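Local coordinates for protein purine nucleoside phosphorylase (Thermus thermophilus, PDB 1ODK) that probably catalyses the reversible phosphorolysis of purine nucleosides, releasing the free base and ribose 1-phosphate, as a hexamer of the nucleoside phosphorylase family, at residues 66-71 and 113-118; 85-90 and 177-182; 91-96 and 200-205; 104-109 and 151-156; 123-128 and 185-190. One frame throughout, in Å; residues are numbered along the deposited sequence.

The five contacts lie within the phosphorylase-superfamily range of the chain and join elements built on its mixed sheet. Contact 2 is central, about 3 Å from the centre of the chain. Contacts 3 and 4 lie beside it, centres about 11 and 8 Å away and 11 Å from each other. All three reach the sheet, and contacts 2 and 3 share strand 84-93. Contacts 1 and 5, about 11 Å apart, touch where helix 182-192 meets helices 67-79 and 114-120. The first segments come in numerical order. Of the second segments only 113-118 falls among them. Contacts 1, 2 and 4 touch the second subunit and contacts 4 and 5 the third, so subunit interfaces reach parts of the sheet.

Contact 1: residues 66-71 and 113-118; sequences GTPSAA and DGTTRQ
Thr67 and Asp113 meet through a hydrogen bond from Thr67 OG1 to Asp113 OD1, 2.9 Å long. The hydroxyl arrives on the anti side of the oxygen, 28° out of the carboxylate plane. Thr67 OG1 sits between its own backbone N and carbonyl carbon (chi1 51°), which turns the hydroxyl to the other helix. CG2 then lies beside the backbone N, with Asp113 OD1 3.4 Å from Thr67 CG2. Asp113 OD1 also accepts from Thr116 N at 3.0 Å, which comes from the opposite face of the carboxylate. This is the N-cap bond of helix 114-120. Asp113 OD2 takes Thr116 OG1 from above the plane and has a further partner in Ser183 OG, so the carboxylate is held at both oxygens.

Thr115 slides past Thr67 in the opposite direction. Its OG1 lies beside the backbone N and its CG2 beside the carbonyl carbon, which sends the two branches to different neighbours. Thr115 OG1 comes within 3.2 Å of Pro68 CG on the proline ring. Thr115 CG2 reaches Ala71 CB at 3.8 Å, one turn further along. Asp157 of the second subunit packs on both Pro68 and Thr115. The motif is an N-cap aspartate whose carboxylate also accepts from the first turn of a neighbouring helix. Segments 67-71 and 114-118 are inclined at about 60°, at a subunit interface of the phosphorylase hexamer.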
# COMPACT_ATOMS: atom_id res chain seq x y z
N GLY B 66 -20.88 -0.80 -11.90
CA GLY B 66 -19.68 -1.19 -11.17
C GLY B 66 -18.89 -2.32 -11.80
O GLY B 66 -19.47 -3.20 -12.44
N THR B 67 -17.58 -2.30 -11.61
CA THR B 67 -16.72 -3.34 -12.17
C THR B 67 -17.00 -4.74 -11.63
O THR B 67 -16.78 -5.72 -12.34
CB THR B 67 -15.21 -3.00 -11.96
OG1 THR B 67 -14.96 -2.68 -10.59
CG2 THR B 67 -14.81 -1.82 -12.84
N PRO B 68 -17.48 -4.87 -10.38
CA PRO B 68 -17.75 -6.24 -9.92
C PRO B 68 -18.87 -6.88 -10.74
O PRO B 68 -18.80 -8.06 -11.11
CB PRO B 68 -18.16 -6.04 -8.45
CG PRO B 68 -17.41 -4.80 -8.05
CD PRO B 68 -17.60 -3.91 -9.27
N SER B 69 -19.90 -6.09 -11.03
CA SER B 69 -21.03 -6.57 -11.81
C SER B 69 -20.61 -6.77 -13.26
O SER B 69 -20.94 -7.79 -13.88
CB SER B 69 -22.19 -5.57 -11.73
OG SER B 69 -23.36 -6.09 -12.36
N ALA B 70 -19.89 -5.80 -13.81
CA ALA B 70 -19.46 -5.89 -15.20
C ALA B 70 -18.50 -7.05 -15.43
O ALA B 70 -18.55 -7.71 -16.47
CB ALA B 70 -18.80 -4.58 -15.64
N ALA B 71 -17.63 -7.32 -14.45
CA ALA B 71 -16.67 -8.41 -14.57
C ALA B 71 -17.37 -9.75 -14.64
O ALA B 71 -17.00 -10.62 -15.43
CB ALA B 71 -15.67 -8.38 -13.41
N ASP B 113 -10.70 1.12 -9.16
CA ASP B 113 -11.63 0.10 -8.67
C ASP B 113 -10.95 -1.11 -8.03
O ASP B 113 -9.80 -1.44 -8.34
CB ASP B 113 -12.49 -0.39 -9.83
CG ASP B 113 -11.70 -1.22 -10.82
OD1 ASP B 113 -12.05 -2.41 -10.98
OD2 ASP B 113 -10.74 -0.70 -11.41
N GLY B 114 -11.68 -1.80 -7.15
CA GLY B 114 -11.13 -2.96 -6.48
C GLY B 114 -11.20 -4.27 -7.25
O GLY B 114 -10.55 -5.25 -6.88
N THR B 115 -12.00 -4.31 -8.31
CA THR B 115 -12.10 -5.53 -9.09
C THR B 115 -10.81 -5.77 -9.86
O THR B 115 -10.27 -6.87 -9.84
CB THR B 115 -13.30 -5.47 -10.08
OG1 THR B 115 -14.51 -5.29 -9.35
CG2 THR B 115 -13.39 -6.77 -10.89
N THR B 116 -10.30 -4.75 -10.55
CA THR B 116 -9.05 -4.94 -11.27
C THR B 116 -7.96 -5.23 -10.25
O THR B 116 -7.09 -6.08 -10.47
CB THR B 116 -8.67 -3.69 -12.09
OG1 THR B 116 -8.53 -2.57 -11.21
CG2 THR B 116 -9.74 -3.39 -13.14
N ARG B 117 -8.03 -4.53 -9.12
CA ARG B 117 -7.05 -4.71 -8.04
C ARG B 117 -7.00 -6.15 -7.56
O ARG B 117 -5.91 -6.70 -7.35
CB ARG B 117 -7.39 -3.79 -6.86
CG ARG B 117 -6.37 -3.86 -5.72
CD ARG B 117 -6.86 -3.07 -4.52
NE ARG B 117 -6.00 -3.27 -3.35
CZ ARG B 117 -4.77 -2.78 -3.24
NH1 ARG B 117 -4.25 -2.06 -4.23
NH2 ARG B 117 -4.06 -3.02 -2.15
N GLN B 118 -8.16 -6.77 -7.39
CA GLN B 118 -8.20 -8.16 -6.95
C GLN B 118 -7.60 -9.09 -8.00
O GLN B 118 -6.78 -9.95 -7.67
CB GLN B 118 -9.64 -8.59 -6.64
CG GLN B 118 -9.74 -9.87 -5.82
CD GLN B 118 -11.17 -10.25 -5.48
OE1 GLN B 118 -12.00 -9.38 -5.20
NE2 GLN B 118 -11.45 -11.55 -5.48

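Contact 2: residues 85-90 and 177-182; sequences LVRVGT and AFEMEA
Arg87 reaches across from strand 84-93 to two glutamates, Glu179 and Glu181, and the three form a buried salt-bridge network. Arg87 NE donates to Glu179 OE1 at 3.0 Å. The bond is bent, 137° at the hydrogen, and the oxygen lies 30° out of the guanidinium plane. Glu179 OE1 accepts two more bonds from the backbone. Ala182 N comes in on its syn lone pair at 2.8 Å, and Glu181 N from above the carboxylate plane at 3.0 Å. Three donors therefore grip this one oxygen. Glu179 OE2 has Ser155 OG as its partner, at a doubtfully short distance.

Glu181 meets the arginine differently. Its OE2 lies over one face of the guanidinium, 2.9 Å from Arg87 NH2, and no N-H points at it. This pairing is one of charge alone. Glu181 OE2 also receives a weak bond from Met180 N. Its other oxygen, OE1, takes Gly66 N. The Glu181 chain is bent at chi2 (80°), which folds the carboxylate back over the arginine while Glu181 CB packs on Arg87 CD at 3.6 Å.

Two carboxylates thus share one guanidinium deep in the protein, one held by a hydrogen bond and one by charge alone. The backbone amides fix Glu179 at the turn from strand 175-179 into helix 182-192.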
# COMPACT_ATOMS: atom_id res chain seq x y z
N LEU B 85 -16.32 -7.02 -27.51
CA LEU B 85 -17.23 -6.40 -26.56
C LEU B 85 -16.99 -4.91 -26.39
O LEU B 85 -15.90 -4.49 -25.99
CB LEU B 85 -17.12 -7.09 -25.19
CG LEU B 85 -17.29 -8.61 -25.20
CD1 LEU B 85 -15.99 -9.26 -25.63
CD2 LEU B 85 -17.67 -9.11 -23.81
N VAL B 86 -18.01 -4.12 -26.70
CA VAL B 86 -17.90 -2.67 -26.60
C VAL B 86 -18.85 -2.08 -25.57
O VAL B 86 -20.07 -2.16 -25.71
CB VAL B 86 -18.14 -2.00 -27.97
CG1 VAL B 86 -18.11 -0.48 -27.84
CG2 VAL B 86 -17.09 -2.47 -28.97
N ARG B 87 -18.28 -1.51 -24.52
CA ARG B 87 -19.09 -0.87 -23.50
C ARG B 87 -19.65 0.44 -24.05
O ARG B 87 -18.94 1.19 -24.71
CB ARG B 87 -18.27 -0.57 -22.23
CG ARG B 87 -18.95 0.41 -21.27
CD ARG B 87 -18.24 0.49 -19.92
NE ARG B 87 -18.52 1.75 -19.22
CZ ARG B 87 -19.72 2.12 -18.78
NH1 ARG B 87 -20.77 1.34 -18.97
NH2 ARG B 87 -19.86 3.30 -18.18
N VAL B 88 -20.93 0.67 -23.80
CA VAL B 88 -21.57 1.91 -24.20
C VAL B 88 -22.26 2.39 -22.94
O VAL B 88 -23.11 1.69 -22.38
CB VAL B 88 -22.61 1.71 -25.33
CG1 VAL B 88 -21.89 1.40 -26.64
CG2 VAL B 88 -23.59 0.59 -24.98
N GLY B 89 -21.88 3.56 -22.45
CA GLY B 89 -22.49 4.04 -21.24
C GLY B 89 -22.37 5.54 -21.06
O GLY B 89 -22.05 6.26 -22.01
N THR B 90 -22.64 5.98 -19.84
CA THR B 90 -22.59 7.39 -19.50
C THR B 90 -21.39 7.67 -18.60
O THR B 90 -20.84 6.76 -17.99
CB THR B 90 -23.86 7.82 -18.77
OG1 THR B 90 -24.09 6.92 -17.69
CG2 THR B 90 -25.05 7.80 -19.72
N ALA B 177 -13.29 12.05 -17.78
CA ALA B 177 -14.53 11.81 -17.07
C ALA B 177 -14.42 10.54 -16.23
O ALA B 177 -13.47 9.78 -16.36
CB ALA B 177 -15.68 11.67 -18.08
N PHE B 178 -15.42 10.33 -15.37
CA PHE B 178 -15.47 9.17 -14.50
C PHE B 178 -16.64 8.26 -14.85
O PHE B 178 -17.73 8.72 -15.16
CB PHE B 178 -15.64 9.58 -13.03
CG PHE B 178 -14.43 10.21 -12.42
CD1 PHE B 178 -14.03 11.49 -12.80
CD2 PHE B 178 -13.69 9.53 -11.47
CE1 PHE B 178 -12.90 12.08 -12.24
CE2 PHE B 178 -12.55 10.11 -10.90
CZ PHE B 178 -12.16 11.38 -11.29
N GLU B 179 -16.39 6.95 -14.82
CA GLU B 179 -17.44 5.97 -15.08
C GLU B 179 -17.13 4.81 -14.14
O GLU B 179 -16.27 4.95 -13.26
CB GLU B 179 -17.49 5.58 -16.56
CG GLU B 179 -16.17 5.24 -17.20
CD GLU B 179 -15.74 3.83 -16.91
OE1 GLU B 179 -16.43 2.90 -17.36
OE2 GLU B 179 -14.72 3.66 -16.22
N MET B 180 -17.78 3.66 -14.30
CA MET B 180 -17.54 2.58 -13.34
C MET B 180 -17.40 1.17 -13.90
O MET B 180 -17.72 0.20 -13.21
CB MET B 180 -18.67 2.59 -12.30
CG MET B 180 -18.88 3.94 -11.59
SD MET B 180 -20.39 4.00 -10.58
CE MET B 180 -19.95 2.84 -9.29
N GLU B 181 -16.92 1.03 -15.13
CA GLU B 181 -16.83 -0.31 -15.70
C GLU B 181 -15.64 -0.59 -16.61
O GLU B 181 -15.14 -1.72 -16.67
CB GLU B 181 -18.11 -0.61 -16.49
CG GLU B 181 -19.38 -0.72 -15.65
CD GLU B 181 -20.01 0.61 -15.28
OE1 GLU B 181 -20.94 0.60 -14.45
OE2 GLU B 181 -19.58 1.67 -15.80
N ALA B 182 -15.18 0.43 -17.33
CA ALA B 182 -14.10 0.29 -18.29
C ALA B 182 -12.83 -0.45 -17.88
O ALA B 182 -12.38 -1.34 -18.60
CB ALA B 182 -13.73 1.67 -18.85

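Contact 3: residues 91-96 and 200-205; sequences AGAASS and LAVSNR
Ala93 N donates to Asn204 O at 2.7 Å, the shortest of three backbone hydrogen bonds here. Ser203 N gives to Ala91 O at 2.9 Å, nearly straight at 162°. Ala91 N gives to Ala201 O at 3.1 Å and is more bent. Two CA-H...O contacts add to these bonds, from Val202 CA to Ala91 O and from Gly92 CA to Asn204 O.

Beside the strand pair, Ser203 OG donates to Asn204 OD1 at 2.8 Å in the plane of the amide. Asn204 CG stands between its backbone N and carbonyl carbon (chi1 63°), which brings the amide back over Gly92, with Asn204 OD1 3.8 Å from Gly92 CA. Its ND2 makes a weak bond to Arg205 O. A leucine at Asn204 would probably leave the Ser203 hydroxyl without this acceptor and free to turn.

Packing follows on the side of the two alanines. Ala91 CB touches Leu200 CD1 at 3.6 Å, and Ala93 CB touches Val202 CG1 at 3.8 Å. The aliphatic start of Arg205 passes by Ala93. Ala177 of strand 175-179 also packs on Ala91.

Segments 91-93 and 200-205 end two neighbouring parallel strands, 84-93 and 195-205, and cross at -44°. This is consistent with the twisted sheet of the alpha/beta phosphorylase fold.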
# COMPACT_ATOMS: atom_id res chain seq x y z
N ALA B 91 -21.00 8.93 -18.53
CA ALA B 91 -19.86 9.32 -17.71
C ALA B 91 -20.02 10.75 -17.20
O ALA B 91 -20.68 11.57 -17.84
CB ALA B 91 -18.56 9.19 -18.51
N GLY B 92 -19.43 11.01 -16.04
CA GLY B 92 -19.49 12.34 -15.46
C GLY B 92 -18.21 13.07 -15.79
O GLY B 92 -17.11 12.63 -15.43
N ALA B 93 -18.34 14.19 -16.50
CA ALA B 93 -17.17 14.97 -16.90
C ALA B 93 -16.36 15.45 -15.70
O ALA B 93 -16.92 15.93 -14.71
CB ALA B 93 -17.61 16.17 -17.74
N ALA B 94 -15.04 15.30 -15.80
CA ALA B 94 -14.15 15.74 -14.73
C ALA B 94 -13.67 17.14 -15.06
O ALA B 94 -13.30 17.91 -14.17
CB ALA B 94 -12.95 14.79 -14.63
N SER B 95 -13.68 17.47 -16.35
CA SER B 95 -13.24 18.78 -16.83
C SER B 95 -14.45 19.64 -17.20
O SER B 95 -15.55 19.13 -17.43
CB SER B 95 -12.36 18.62 -18.07
OG SER B 95 -11.47 17.52 -17.94
N SER B 96 -14.23 20.94 -17.27
CA SER B 96 -15.29 21.87 -17.64
C SER B 96 -15.35 21.94 -19.16
O SER B 96 -16.31 22.44 -19.74
CB SER B 96 -14.99 23.26 -17.08
OG SER B 96 -13.77 23.76 -17.60
N LEU B 200 -18.27 6.48 -24.41
CA LEU B 200 -19.21 7.01 -23.43
C LEU B 200 -19.82 8.32 -23.87
O LEU B 200 -19.27 9.05 -24.68
CB LEU B 200 -18.49 7.24 -22.10
CG LEU B 200 -17.72 6.08 -21.47
CD1 LEU B 200 -16.92 6.58 -20.28
CD2 LEU B 200 -18.69 4.98 -21.04
N ALA B 201 -20.98 8.62 -23.30
CA ALA B 201 -21.68 9.87 -23.56
C ALA B 201 -21.68 10.60 -22.22
O ALA B 201 -22.09 10.04 -21.20
CB ALA B 201 -23.11 9.60 -24.02
N VAL B 202 -21.21 11.85 -22.21
CA VAL B 202 -21.19 12.63 -20.98
C VAL B 202 -22.63 12.94 -20.56
O VAL B 202 -23.39 13.53 -21.32
CB VAL B 202 -20.43 13.96 -21.17
CG1 VAL B 202 -20.47 14.78 -19.89
CG2 VAL B 202 -18.99 13.67 -21.56
N SER B 203 -23.00 12.53 -19.35
CA SER B 203 -24.36 12.75 -18.86
C SER B 203 -24.43 13.85 -17.81
O SER B 203 -25.53 14.26 -17.41
CB SER B 203 -24.91 11.46 -18.26
OG SER B 203 -24.09 11.01 -17.20
N ASN B 204 -23.28 14.34 -17.37
CA ASN B 204 -23.24 15.37 -16.34
C ASN B 204 -21.80 15.70 -15.98
O ASN B 204 -20.86 15.13 -16.52
CB ASN B 204 -23.94 14.88 -15.07
CG ASN B 204 -23.23 13.68 -14.46
OD1 ASN B 204 -23.26 12.58 -15.01
ND2 ASN B 204 -22.58 13.90 -13.32
N ARG B 205 -21.66 16.63 -15.04
CA ARG B 205 -20.35 17.04 -14.53
C ARG B 205 -20.30 16.61 -13.07
O ARG B 205 -21.30 16.70 -12.35
CB ARG B 205 -20.18 18.55 -14.64
CG ARG B 205 -19.89 19.02 -16.05
CD ARG B 205 -20.54 20.36 -16.34
NE ARG B 205 -20.23 20.82 -17.69
CZ ARG B 205 -20.98 21.67 -18.38
NH1 ARG B 205 -22.10 22.15 -17.84
NH2 ARG B 205 -20.62 22.05 -19.60

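Contact 4: residues 104-109 and 151-156; sequences IVAQGA and GLVASE
Gly151 bonds to both sides of Ala106 in parallel fashion, its N donating to Val105 O at 3.2 Å and its O accepting from Gln107 N at 2.7 Å, and Val153 N then bonds to Gly108 O at 3.2 Å past the corner at Gln107.

Val153 is the main side chain of the contact. Its two methyls part to different neighbours. CG1, beside the backbone N at chi1 -66°, slides past Ile104 and meets Ile104 CG2 at 4.0 Å. CG2 turns the other way, to Ala109 CB at 3.8 Å and more loosely to Ala106 CB. Val153 thus packs between Ile104, Ala106 and Ala109. Ser155 OG stands 3.7 Å from Ala109 CB. Besides its place next to Glu179, this hydroxyl accepts from Ser183 N.

Leu152 lies on the other face, its CD2 against the peptide of Gly108, 3.7 Å from Gly108 C. Gly108 has no side chain here, where the methyl lies close to its peptide. Gln107 lays its CB on the Gly151 carbonyl and runs extended beyond CG, with chi2 -178°, to the third subunit. Its amide is bonded to Pro129 and Arg190 of that subunit.

Both segments turn a corner here, at 107 and 151. Strands 103-106 and 148-150 pair before the corner, strands 108-112 and 152-156 after it, so the parallel pairing bends sharply in the curled mixed sheet of this phosphorylase.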
# COMPACT_ATOMS: atom_id res chain seq x y z
N ILE B 104 -16.97 10.22 -25.68
CA ILE B 104 -15.59 9.98 -25.30
C ILE B 104 -15.20 8.58 -25.73
O ILE B 104 -15.84 7.60 -25.32
CB ILE B 104 -15.38 10.08 -23.77
CG1 ILE B 104 -15.65 11.50 -23.28
CG2 ILE B 104 -13.96 9.65 -23.43
CD1 ILE B 104 -15.62 11.63 -21.75
N VAL B 105 -14.17 8.47 -26.57
CA VAL B 105 -13.69 7.16 -26.97
C VAL B 105 -12.57 6.89 -25.98
O VAL B 105 -11.54 7.58 -25.99
CB VAL B 105 -13.10 7.16 -28.39
CG1 VAL B 105 -12.52 5.77 -28.70
CG2 VAL B 105 -14.19 7.51 -29.41
N ALA B 106 -12.78 5.91 -25.11
CA ALA B 106 -11.81 5.59 -24.07
C ALA B 106 -10.50 5.00 -24.55
O ALA B 106 -10.44 3.85 -24.98
CB ALA B 106 -12.45 4.66 -23.03
N GLN B 107 -9.43 5.79 -24.45
CA GLN B 107 -8.11 5.34 -24.86
C GLN B 107 -7.53 4.45 -23.77
O GLN B 107 -6.69 3.58 -24.03
CB GLN B 107 -7.20 6.55 -25.10
CG GLN B 107 -5.72 6.20 -25.23
CD GLN B 107 -4.85 7.42 -25.43
OE1 GLN B 107 -5.13 8.50 -24.90
NE2 GLN B 107 -3.76 7.26 -26.18
N GLY B 108 -8.00 4.67 -22.55
CA GLY B 108 -7.54 3.88 -21.42
C GLY B 108 -8.42 4.20 -20.22
O GLY B 108 -9.22 5.13 -20.27
N ALA B 109 -8.27 3.44 -19.14
CA ALA B 109 -9.06 3.69 -17.95
C ALA B 109 -8.23 3.60 -16.67
O ALA B 109 -7.64 2.56 -16.39
CB ALA B 109 -10.21 2.69 -17.88
N GLY B 151 -9.47 9.90 -25.12
CA GLY B 151 -8.54 9.94 -24.00
C GLY B 151 -8.90 9.06 -22.83
O GLY B 151 -9.63 8.08 -22.95
N LEU B 152 -8.37 9.43 -21.67
CA LEU B 152 -8.57 8.67 -20.45
C LEU B 152 -9.86 8.93 -19.70
O LEU B 152 -10.38 10.04 -19.67
CB LEU B 152 -7.43 8.94 -19.46
CG LEU B 152 -6.02 8.46 -19.78
CD1 LEU B 152 -5.08 8.98 -18.70
CD2 LEU B 152 -6.00 6.93 -19.84
N VAL B 153 -10.36 7.86 -19.08
CA VAL B 153 -11.52 7.95 -18.21
C VAL B 153 -10.98 7.31 -16.95
O VAL B 153 -9.89 6.73 -16.96
CB VAL B 153 -12.76 7.14 -18.72
CG1 VAL B 153 -13.28 7.73 -20.02
CG2 VAL B 153 -12.40 5.66 -18.89
N ALA B 154 -11.70 7.43 -15.85
CA ALA B 154 -11.28 6.81 -14.61
C ALA B 154 -12.45 5.93 -14.17
O ALA B 154 -13.58 6.41 -14.12
CB ALA B 154 -10.98 7.87 -13.54
N SER B 155 -12.17 4.66 -13.91
CA SER B 155 -13.20 3.73 -13.45
C SER B 155 -13.12 3.68 -11.92
O SER B 155 -12.12 3.24 -11.35
CB SER B 155 -12.94 2.33 -14.03
OG SER B 155 -12.93 2.34 -15.45
N GLU B 156 -14.18 4.14 -11.26
CA GLU B 156 -14.20 4.17 -9.80
C GLU B 156 -15.26 3.25 -9.21
O GLU B 156 -16.15 2.77 -9.92
CB GLU B 156 -14.46 5.60 -9.33
CG GLU B 156 -15.78 6.15 -9.82
CD GLU B 156 -16.07 7.52 -9.28
OE1 GLU B 156 -17.09 8.11 -9.69
OE2 GLU B 156 -15.29 8.00 -8.43

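Contact 5: residues 123-128 and 185-190; sequences RPYAPV and LFLLGR
Leu187 lays its CD1 over one face of the Tyr125 ring, a CH-pi contact with Leu187 CD1 3.9 Å from the ring centroid and 30° off the normal. The methyl sits toward one side of the ring and is 3.4 Å from Tyr125 CE2. Tyr125 has its CG opposite the backbone N (chi1 -169°), which carries the ring from the loop to the helix. Its hydroxyl ends beside the aliphatic part of Arg190, with Tyr125 OH 3.6 Å from Arg190 CG. The ring and guanidinium planes stand almost perpendicular, 83° apart. Tyr125 OH also accepts from water 1, which in turn takes Val128 N, and it bonds to Tyr173 O of the third subunit. Replacing Tyr125 by an alanine is likely to uncover the Leu187 methyl and leave the Tyr173 carbonyl of the third subunit without its hydroxyl partner.

Phe186 packs against backbone. The carbonyl carbon of Val128 lies over one face of its ring, offset to the rim, with Val128 C 3.5 Å from Phe186 CG. Pro127 CB meets Phe186 CB at 3.9 Å.

Arg190 is bent at chi2 and chi3, bringing its guanidinium back along Val128 CG2. Water 2 links Val128 O, Phe186 O and Arg190 NH1, donating to Val128 O at 2.7 Å. Arg190 NH1 also bonds Pro129 O, and NH2 reaches Gln107 OE1 of the third subunit.

This is an irregular loop packed along helix 182-192 with waters between, at a subunit interface of the hexamer.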
# COMPACT_ATOMS: atom_id res chain seq x y z
N ARG B 123 -1.19 -5.23 -8.04
CA ARG B 123 -0.10 -4.75 -8.89
C ARG B 123 -0.53 -3.62 -9.83
O ARG B 123 -1.70 -3.50 -10.19
CB ARG B 123 0.48 -5.92 -9.68
CG ARG B 123 1.16 -6.93 -8.78
CD ARG B 123 1.55 -8.21 -9.48
NE ARG B 123 2.27 -9.09 -8.57
CZ ARG B 123 1.97 -10.37 -8.35
NH1 ARG B 123 0.94 -10.93 -8.98
NH2 ARG B 123 2.69 -11.09 -7.50
N PRO B 124 0.43 -2.77 -10.23
CA PRO B 124 0.12 -1.66 -11.14
C PRO B 124 -0.32 -2.20 -12.50
O PRO B 124 -0.01 -3.34 -12.85
CB PRO B 124 1.45 -0.91 -11.24
CG PRO B 124 2.16 -1.27 -9.96
CD PRO B 124 1.84 -2.73 -9.82
N TYR B 125 -1.04 -1.38 -13.26
CA TYR B 125 -1.52 -1.80 -14.57
C TYR B 125 -2.05 -0.60 -15.34
O TYR B 125 -2.38 0.44 -14.76
CB TYR B 125 -2.64 -2.84 -14.41
CG TYR B 125 -3.04 -3.53 -15.70
CD1 TYR B 125 -2.14 -4.36 -16.37
CD2 TYR B 125 -4.31 -3.36 -16.24
CE1 TYR B 125 -2.50 -5.01 -17.55
CE2 TYR B 125 -4.69 -4.01 -17.42
CZ TYR B 125 -3.78 -4.84 -18.07
OH TYR B 125 -4.16 -5.53 -19.21
N ALA B 126 -2.13 -0.74 -16.66
CA ALA B 126 -2.64 0.32 -17.53
C ALA B 126 -3.77 -0.28 -18.36
O ALA B 126 -3.54 -0.78 -19.46
CB ALA B 126 -1.52 0.83 -18.44
N PRO B 127 -5.01 -0.25 -17.84
CA PRO B 127 -6.15 -0.79 -18.57
C PRO B 127 -6.35 -0.06 -19.89
O PRO B 127 -6.57 1.15 -19.89
CB PRO B 127 -7.33 -0.57 -17.62
CG PRO B 127 -6.67 -0.55 -16.24
CD PRO B 127 -5.41 0.24 -16.51
N VAL B 128 -6.28 -0.79 -20.99
CA VAL B 128 -6.47 -0.22 -22.32
C VAL B 128 -7.34 -1.13 -23.18
O VAL B 128 -7.37 -2.34 -23.00
CB VAL B 128 -5.12 0.02 -23.06
CG1 VAL B 128 -4.34 1.14 -22.37
CG2 VAL B 128 -4.30 -1.26 -23.09
N LEU B 185 -13.28 -4.27 -17.86
CA LEU B 185 -13.52 -4.79 -19.20
C LEU B 185 -12.19 -4.88 -19.95
O LEU B 185 -11.86 -5.90 -20.55
CB LEU B 185 -14.47 -3.88 -19.96
CG LEU B 185 -14.72 -4.18 -21.44
CD1 LEU B 185 -15.45 -5.51 -21.60
CD2 LEU B 185 -15.54 -3.03 -22.04
N PHE B 186 -11.42 -3.79 -19.89
CA PHE B 186 -10.13 -3.73 -20.58
C PHE B 186 -9.19 -4.82 -20.06
O PHE B 186 -8.55 -5.52 -20.85
CB PHE B 186 -9.50 -2.34 -20.39
CG PHE B 186 -10.21 -1.24 -21.14
CD1 PHE B 186 -9.90 0.10 -20.90
CD2 PHE B 186 -11.19 -1.53 -22.08
CE1 PHE B 186 -10.54 1.13 -21.59
CE2 PHE B 186 -11.85 -0.51 -22.78
CZ PHE B 186 -11.52 0.82 -22.53
N LEU B 187 -9.10 -4.95 -18.74
CA LEU B 187 -8.24 -5.96 -18.13
C LEU B 187 -8.66 -7.35 -18.59
O LEU B 187 -7.82 -8.15 -19.03
CB LEU B 187 -8.32 -5.88 -16.60
CG LEU B 187 -7.57 -6.98 -15.84
CD1 LEU B 187 -6.09 -6.88 -16.16
CD2 LEU B 187 -7.81 -6.85 -14.34
N LEU B 188 -9.95 -7.65 -18.48
CA LEU B 188 -10.44 -8.96 -18.87
C LEU B 188 -10.25 -9.22 -20.36
O LEU B 188 -10.07 -10.37 -20.77
CB LEU B 188 -11.92 -9.11 -18.49
CG LEU B 188 -12.12 -9.27 -16.97
CD1 LEU B 188 -13.60 -9.27 -16.64
CD2 LEU B 188 -11.46 -10.58 -16.51
N GLY B 189 -10.27 -8.16 -21.16
CA GLY B 189 -10.06 -8.34 -22.59
C GLY B 189 -8.69 -8.94 -22.83
O GLY B 189 -8.53 -9.88 -23.62
N ARG B 190 -7.69 -8.42 -22.14
CA ARG B 190 -6.33 -8.94 -22.29
C ARG B 190 -6.18 -10.32 -21.64
O ARG B 190 -5.60 -11.23 -22.23
CB ARG B 190 -5.31 -7.96 -21.70
CG ARG B 190 -5.11 -6.68 -22.52
CD ARG B 190 -4.73 -7.01 -23.96
NE ARG B 190 -3.88 -6.00 -24.57
CZ ARG B 190 -4.29 -4.81 -25.01
NH1 ARG B 190 -5.57 -4.47 -24.91
NH2 ARG B 190 -3.43 -3.96 -25.55
O HOH W 1 -5.76 -3.61 -20.62
O HOH W 2 -8.06 -4.90 -23.37